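Local coordinates for protein CSE3 (Thermus thermophilus, PDB 2Y8Y) that processes CRISPR repeat RNA as an endoribonuclease of the Cas6/CasE family and retains the mature crRNA after cleavage, at residues F89-Q97 with V186-L196. Residues are numbered along the deposited sequence; the frame is centred on the assembly and turned at random.
Sequences FHPALKPGQ and VVDPERALATL
G96 N donates a nearly straight hydrogen bond (163°) to V186 O, 2.8 Å away. The return bond runs from V186 N to Q97 O at 2.9 Å, so the backbone of V186 is held through both its N-H and its C=O. G96 belongs to a type II turn over K94 to Q97, closed by Q97 N on K94 O. The extended Q97 side chain, with CG anti to the backbone N (chi1 -176°), runs alongside V186 and lets OE1 accept a hydrogen bond from K94 N, which stands above the plane of the Q97 amide. K94 O sits against V186 CB at 3.2 Å. The contact joins the loop that links the two ferredoxin-like halves of this Cas6-family protein to the end of strand 173-186 and to helix 189-198. D188 occupies the helix N-cap, OD1 accepting weak bonds from E190 N and R191 N while OD2 salt-bridges R191 NE. L93 packs on that helix, its CD1 touching A192 CB at 3.7 Å and L196 CD1 at 3.9 Å. P95 CD packs on P189 CG (3.7 Å), the two side chains crossing at about a right angle. P91 CG rests on L193 CD1 (3.9 Å), and M5 of strand 5-12 touches both P91 and L196.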
ATOM      1  N   PHE A  89      -9.123  12.152   5.052  1.00 22.78           N
ATOM      2  CA  PHE A  89     -10.373  11.441   4.877  1.00 22.75           C
ATOM      3  C   PHE A  89     -10.690  10.595   6.100  1.00 20.89           C
ATOM      4  O   PHE A  89      -9.800  10.190   6.851  1.00 21.51           O
ATOM      5  CB  PHE A  89     -10.380  10.626   3.581  1.00 30.55           C
ATOM      6  CG  PHE A  89      -9.371   9.536   3.550  1.00 34.03           C
ATOM      7  CD1 PHE A  89      -8.021   9.827   3.504  1.00 35.44           C
ATOM      8  CD2 PHE A  89      -9.769   8.209   3.573  1.00 30.51           C
ATOM      9  CE1 PHE A  89      -7.087   8.815   3.483  1.00 40.27           C
ATOM     10  CE2 PHE A  89      -8.836   7.192   3.546  1.00 35.18           C
ATOM     11  CZ  PHE A  89      -7.494   7.496   3.501  1.00 37.35           C
ATOM     12  N   HIS A  90     -11.974  10.371   6.309  1.00 18.45           N
ATOM     13  CA  HIS A  90     -12.455   9.595   7.433  1.00 18.29           C
ATOM     14  C   HIS A  90     -13.371   8.549   6.839  1.00 19.21           C
ATOM     15  O   HIS A  90     -14.559   8.806   6.640  1.00 21.74           O
ATOM     16  CB  HIS A  90     -13.253  10.481   8.382  1.00 23.27           C
ATOM     17  CG  HIS A  90     -12.473  11.633   8.934  1.00 21.82           C
ATOM     18  ND1 HIS A  90     -11.859  11.591  10.164  1.00 25.45           N
ATOM     19  CD2 HIS A  90     -12.200  12.854   8.414  1.00 24.36           C
ATOM     20  CE1 HIS A  90     -11.244  12.742  10.387  1.00 21.59           C
ATOM     21  NE2 HIS A  90     -11.440  13.524   9.343  1.00 19.33           N
ATOM     22  N   PRO A  91     -12.823   7.367   6.540  1.00 16.08           N
ATOM     23  CA  PRO A  91     -13.638   6.366   5.852  1.00 15.00           C
ATOM     24  C   PRO A  91     -14.916   6.078   6.608  1.00 15.63           C
ATOM     25  O   PRO A  91     -14.902   5.986   7.831  1.00 24.03           O
ATOM     26  CB  PRO A  91     -12.732   5.132   5.828  1.00 18.78           C
ATOM     27  CG  PRO A  91     -11.344   5.701   5.858  1.00 19.58           C
ATOM     28  CD  PRO A  91     -11.445   6.907   6.769  1.00 14.87           C
ATOM     29  N   ALA A  92     -16.014   5.953   5.877  1.00 16.70           N
ATOM     30  CA  ALA A  92     -17.297   5.637   6.477  1.00 19.76           C
ATOM     31  C   ALA A  92     -17.752   4.287   5.958  1.00 21.70           C
ATOM     32  O   ALA A  92     -18.646   4.200   5.124  1.00 23.01           O
ATOM     33  CB  ALA A  92     -18.326   6.706   6.144  1.00 26.22           C
ATOM     34  N   LEU A  93     -17.144   3.229   6.470  1.00 15.12           N
ATOM     35  CA  LEU A  93     -17.398   1.892   5.937  1.00 14.07           C
ATOM     36  C   LEU A  93     -18.667   1.323   6.546  1.00 15.14           C
ATOM     37  O   LEU A  93     -18.897   1.453   7.746  1.00 16.85           O
ATOM     38  CB  LEU A  93     -16.206   0.982   6.217  1.00 13.14           C
ATOM     39  CG  LEU A  93     -14.887   1.499   5.642  1.00 14.83           C
ATOM     40  CD1 LEU A  93     -13.720   0.636   6.120  1.00 17.74           C
ATOM     41  CD2 LEU A  93     -14.926   1.556   4.119  1.00 18.67           C
ATOM     42  N   LYS A  94     -19.501   0.701   5.724  1.00 13.67           N
ATOM     43  CA  LYS A  94     -20.753   0.141   6.219  1.00 13.16           C
ATOM     44  C   LYS A  94     -20.885  -1.325   5.815  1.00 13.05           C
ATOM     45  O   LYS A  94     -20.362  -1.740   4.791  1.00 11.95           O
ATOM     46  CB  LYS A  94     -21.938   0.944   5.702  1.00 15.98           C
ATOM     47  CG  LYS A  94     -21.968   2.371   6.261  1.00 23.17           C
ATOM     48  CD  LYS A  94     -23.253   3.099   5.934  1.00 41.97           C
ATOM     49  CE  LYS A  94     -23.267   4.491   6.560  1.00 49.84           C
ATOM     50  NZ  LYS A  94     -22.191   5.367   6.008  1.00 49.61           N
ATOM     51  N   PRO A  95     -21.577  -2.130   6.628  1.00 14.22           N
ATOM     52  CA  PRO A  95     -21.681  -3.545   6.262  1.00 13.84           C
ATOM     53  C   PRO A  95     -22.356  -3.742   4.906  1.00 12.62           C
ATOM     54  O   PRO A  95     -23.431  -3.190   4.655  1.00 14.92           O
ATOM     55  CB  PRO A  95     -22.543  -4.139   7.384  1.00 18.16           C
ATOM     56  CG  PRO A  95     -22.399  -3.166   8.525  1.00 16.67           C
ATOM     57  CD  PRO A  95     -22.275  -1.821   7.886  1.00 16.22           C
ATOM     58  N   GLY A  96     -21.705  -4.499   4.029  1.00 14.28           N
ATOM     59  CA  GLY A  96     -22.252  -4.792   2.716  1.00 14.46           C
ATOM     60  C   GLY A  96     -21.837  -3.803   1.634  1.00 13.77           C
ATOM     61  O   GLY A  96     -22.140  -3.985   0.460  1.00 17.10           O
ATOM     62  N   GLN A  97     -21.173  -2.732   2.035  1.00 11.69           N
ATOM     63  CA  GLN A  97     -20.764  -1.713   1.080  1.00 11.67           C
ATOM     64  C   GLN A  97     -19.804  -2.290   0.050  1.00 12.32           C
ATOM     65  O   GLN A  97     -18.831  -2.946   0.399  1.00 12.14           O
ATOM     66  CB  GLN A  97     -20.078  -0.576   1.823  1.00 11.70           C
ATOM     67  CG  GLN A  97     -19.685   0.591   0.938  1.00 14.60           C
ATOM     68  CD  GLN A  97     -19.013   1.680   1.723  1.00 20.82           C
ATOM     69  OE1 GLN A  97     -18.558   1.452   2.839  1.00 22.92           O
ATOM     70  NE2 GLN A  97     -18.943   2.877   1.145  1.00 20.68           N
ATOM     71  N   VAL A 186     -17.421  -4.676   2.233  1.00  9.23           N
ATOM     72  CA  VAL A 186     -17.152  -4.529   3.655  1.00  8.50           C
ATOM     73  C   VAL A 186     -17.986  -5.552   4.417  1.00  8.40           C
ATOM     74  O   VAL A 186     -19.198  -5.662   4.210  1.00 11.34           O
ATOM     75  CB  VAL A 186     -17.549  -3.124   4.120  1.00  9.39           C
ATOM     76  CG1 VAL A 186     -17.369  -2.973   5.639  1.00 10.28           C
ATOM     77  CG2 VAL A 186     -16.753  -2.096   3.359  1.00 11.80           C
ATOM     78  N   VAL A 187     -17.333  -6.319   5.283  1.00  9.53           N
ATOM     79  CA  VAL A 187     -18.038  -7.303   6.094  1.00 11.83           C
ATOM     80  C   VAL A 187     -18.173  -6.801   7.525  1.00 12.66           C
ATOM     81  O   VAL A 187     -19.274  -6.755   8.085  1.00 13.66           O
ATOM     82  CB  VAL A 187     -17.303  -8.666   6.028  1.00 10.15           C
ATOM     83  CG1 VAL A 187     -17.968  -9.691   6.947  1.00 12.39           C
ATOM     84  CG2 VAL A 187     -17.303  -9.171   4.611  1.00 11.92           C
ATOM     85  N   ASP A 188     -17.049  -6.380   8.097  1.00 11.50           N
ATOM     86  CA  ASP A 188     -16.979  -5.876   9.460  1.00 11.88           C
ATOM     87  C   ASP A 188     -16.297  -4.509   9.404  1.00 13.60           C
ATOM     88  O   ASP A 188     -15.085  -4.430   9.239  1.00 11.61           O
ATOM     89  CB  ASP A 188     -16.157  -6.860  10.302  1.00 13.19           C
ATOM     90  CG  ASP A 188     -15.925  -6.388  11.728  1.00 18.91           C
ATOM     91  OD1 ASP A 188     -16.210  -5.221  12.045  1.00 20.18           O
ATOM     92  OD2 ASP A 188     -15.434  -7.206  12.535  1.00 33.89           O
ATOM     93  N   PRO A 189     -17.071  -3.423   9.520  1.00 12.01           N
ATOM     94  CA  PRO A 189     -16.469  -2.089   9.390  1.00 11.97           C
ATOM     95  C   PRO A 189     -15.322  -1.822  10.361  1.00 12.00           C
ATOM     96  O   PRO A 189     -14.356  -1.159   9.973  1.00 14.34           O
ATOM     97  CB  PRO A 189     -17.641  -1.145   9.666  1.00 14.87           C
ATOM     98  CG  PRO A 189     -18.822  -1.926   9.201  1.00 17.34           C
ATOM     99  CD  PRO A 189     -18.545  -3.357   9.571  1.00 13.86           C
ATOM    100  N   GLU A 190     -15.415  -2.318  11.591  1.00 13.38           N
ATOM    101  CA  GLU A 190     -14.348  -2.098  12.567  1.00 16.93           C
ATOM    102  C   GLU A 190     -13.030  -2.717  12.092  1.00 14.34           C
ATOM    103  O   GLU A 190     -11.990  -2.053  12.064  1.00 14.78           O
ATOM    104  CB  GLU A 190     -14.762  -2.649  13.939  1.00 20.89           C
ATOM    105  CG  GLU A 190     -13.737  -2.468  15.039  1.00 30.73           C
ATOM    106  CD  GLU A 190     -14.314  -2.759  16.413  1.00 38.75           C
ATOM    107  OE1 GLU A 190     -15.512  -2.473  16.627  1.00 44.02           O
ATOM    108  OE2 GLU A 190     -13.574  -3.280  17.271  1.00 38.69           O
ATOM    109  N   ARG A 191     -13.064  -3.981  11.698  1.00 12.66           N
ATOM    110  CA  ARG A 191     -11.847  -4.623  11.223  1.00 10.65           C
ATOM    111  C   ARG A 191     -11.398  -4.017   9.899  1.00 10.93           C
ATOM    112  O   ARG A 191     -10.196  -3.863   9.655  1.00 11.37           O
ATOM    113  CB  ARG A 191     -12.047  -6.125  11.032  1.00 12.77           C
ATOM    114  CG  ARG A 191     -11.988  -6.962  12.312  1.00 19.14           C
ATOM    115  CD  ARG A 191     -12.053  -8.467  11.983  1.00 20.96           C
ATOM    116  NE  ARG A 191     -13.351  -8.842  11.427  1.00 26.52           N
ATOM    117  CZ  ARG A 191     -13.567  -9.881  10.623  1.00 32.80           C
ATOM    118  NH1 ARG A 191     -12.567 -10.671  10.253  1.00 26.69           N
ATOM    119  NH2 ARG A 191     -14.792 -10.125  10.174  1.00 34.94           N
ATOM    120  N   ALA A 192     -12.355  -3.692   9.036  1.00  9.96           N
ATOM    121  CA  ALA A 192     -12.030  -3.167   7.708  1.00  9.44           C
ATOM    122  C   ALA A 192     -11.280  -1.846   7.818  1.00 10.17           C
ATOM    123  O   ALA A 192     -10.301  -1.614   7.104  1.00  9.84           O
ATOM    124  CB  ALA A 192     -13.301  -3.007   6.875  1.00  9.68           C
ATOM    125  N   LEU A 193     -11.735  -0.976   8.714  1.00 11.03           N
ATOM    126  CA  LEU A 193     -11.041   0.292   8.921  1.00 12.39           C
ATOM    127  C   LEU A 193      -9.614   0.060   9.428  1.00 11.40           C
ATOM    128  O   LEU A 193      -8.650   0.669   8.941  1.00 12.95           O
ATOM    129  CB  LEU A 193     -11.818   1.171   9.898  1.00 13.19           C
ATOM    130  CG  LEU A 193     -11.145   2.514  10.178  1.00 16.86           C
ATOM    131  CD1 LEU A 193     -11.005   3.332   8.910  1.00 24.09           C
ATOM    132  CD2 LEU A 193     -11.961   3.250  11.220  1.00 25.41           C
ATOM    133  N   ALA A 194      -9.473  -0.849  10.388  1.00 11.45           N
ATOM    134  CA  ALA A 194      -8.141  -1.172  10.903  1.00 10.24           C
ATOM    135  C   ALA A 194      -7.235  -1.693   9.792  1.00 10.48           C
ATOM    136  O   ALA A 194      -6.048  -1.353   9.729  1.00 12.48           O
ATOM    137  CB  ALA A 194      -8.232  -2.174  12.038  1.00 12.97           C
ATOM    138  N   THR A 195      -7.793  -2.517   8.907  1.00  9.38           N
ATOM    139  CA  THR A 195      -7.030  -3.025   7.772  1.00  9.91           C
ATOM    140  C   THR A 195      -6.546  -1.890   6.858  1.00 10.29           C
ATOM    141  O   THR A 195      -5.380  -1.881   6.442  1.00 11.27           O
ATOM    142  CB  THR A 195      -7.869  -4.037   6.981  1.00 10.33           C
ATOM    143  OG1 THR A 195      -8.180  -5.137   7.838  1.00 11.35           O
ATOM    144  CG2 THR A 195      -7.125  -4.540   5.744  1.00 10.60           C
ATOM    145  N   LEU A 196      -7.418  -0.933   6.545  1.00 11.37           N
ATOM    146  CA  LEU A 196      -6.989   0.199   5.718  1.00 10.30           C
ATOM    147  C   LEU A 196      -5.871   0.991   6.383  1.00 10.62           C
ATOM    148  O   LEU A 196      -4.947   1.439   5.726  1.00 10.44           O
ATOM    149  CB  LEU A 196      -8.160   1.132   5.402  1.00 12.39           C
ATOM    150  CG  LEU A 196      -9.314   0.582   4.579  1.00 10.31           C
ATOM    151  CD1 LEU A 196     -10.334   1.686   4.384  1.00 13.38           C
ATOM    152  CD2 LEU A 196      -8.828   0.110   3.210  1.00 11.74           C
TER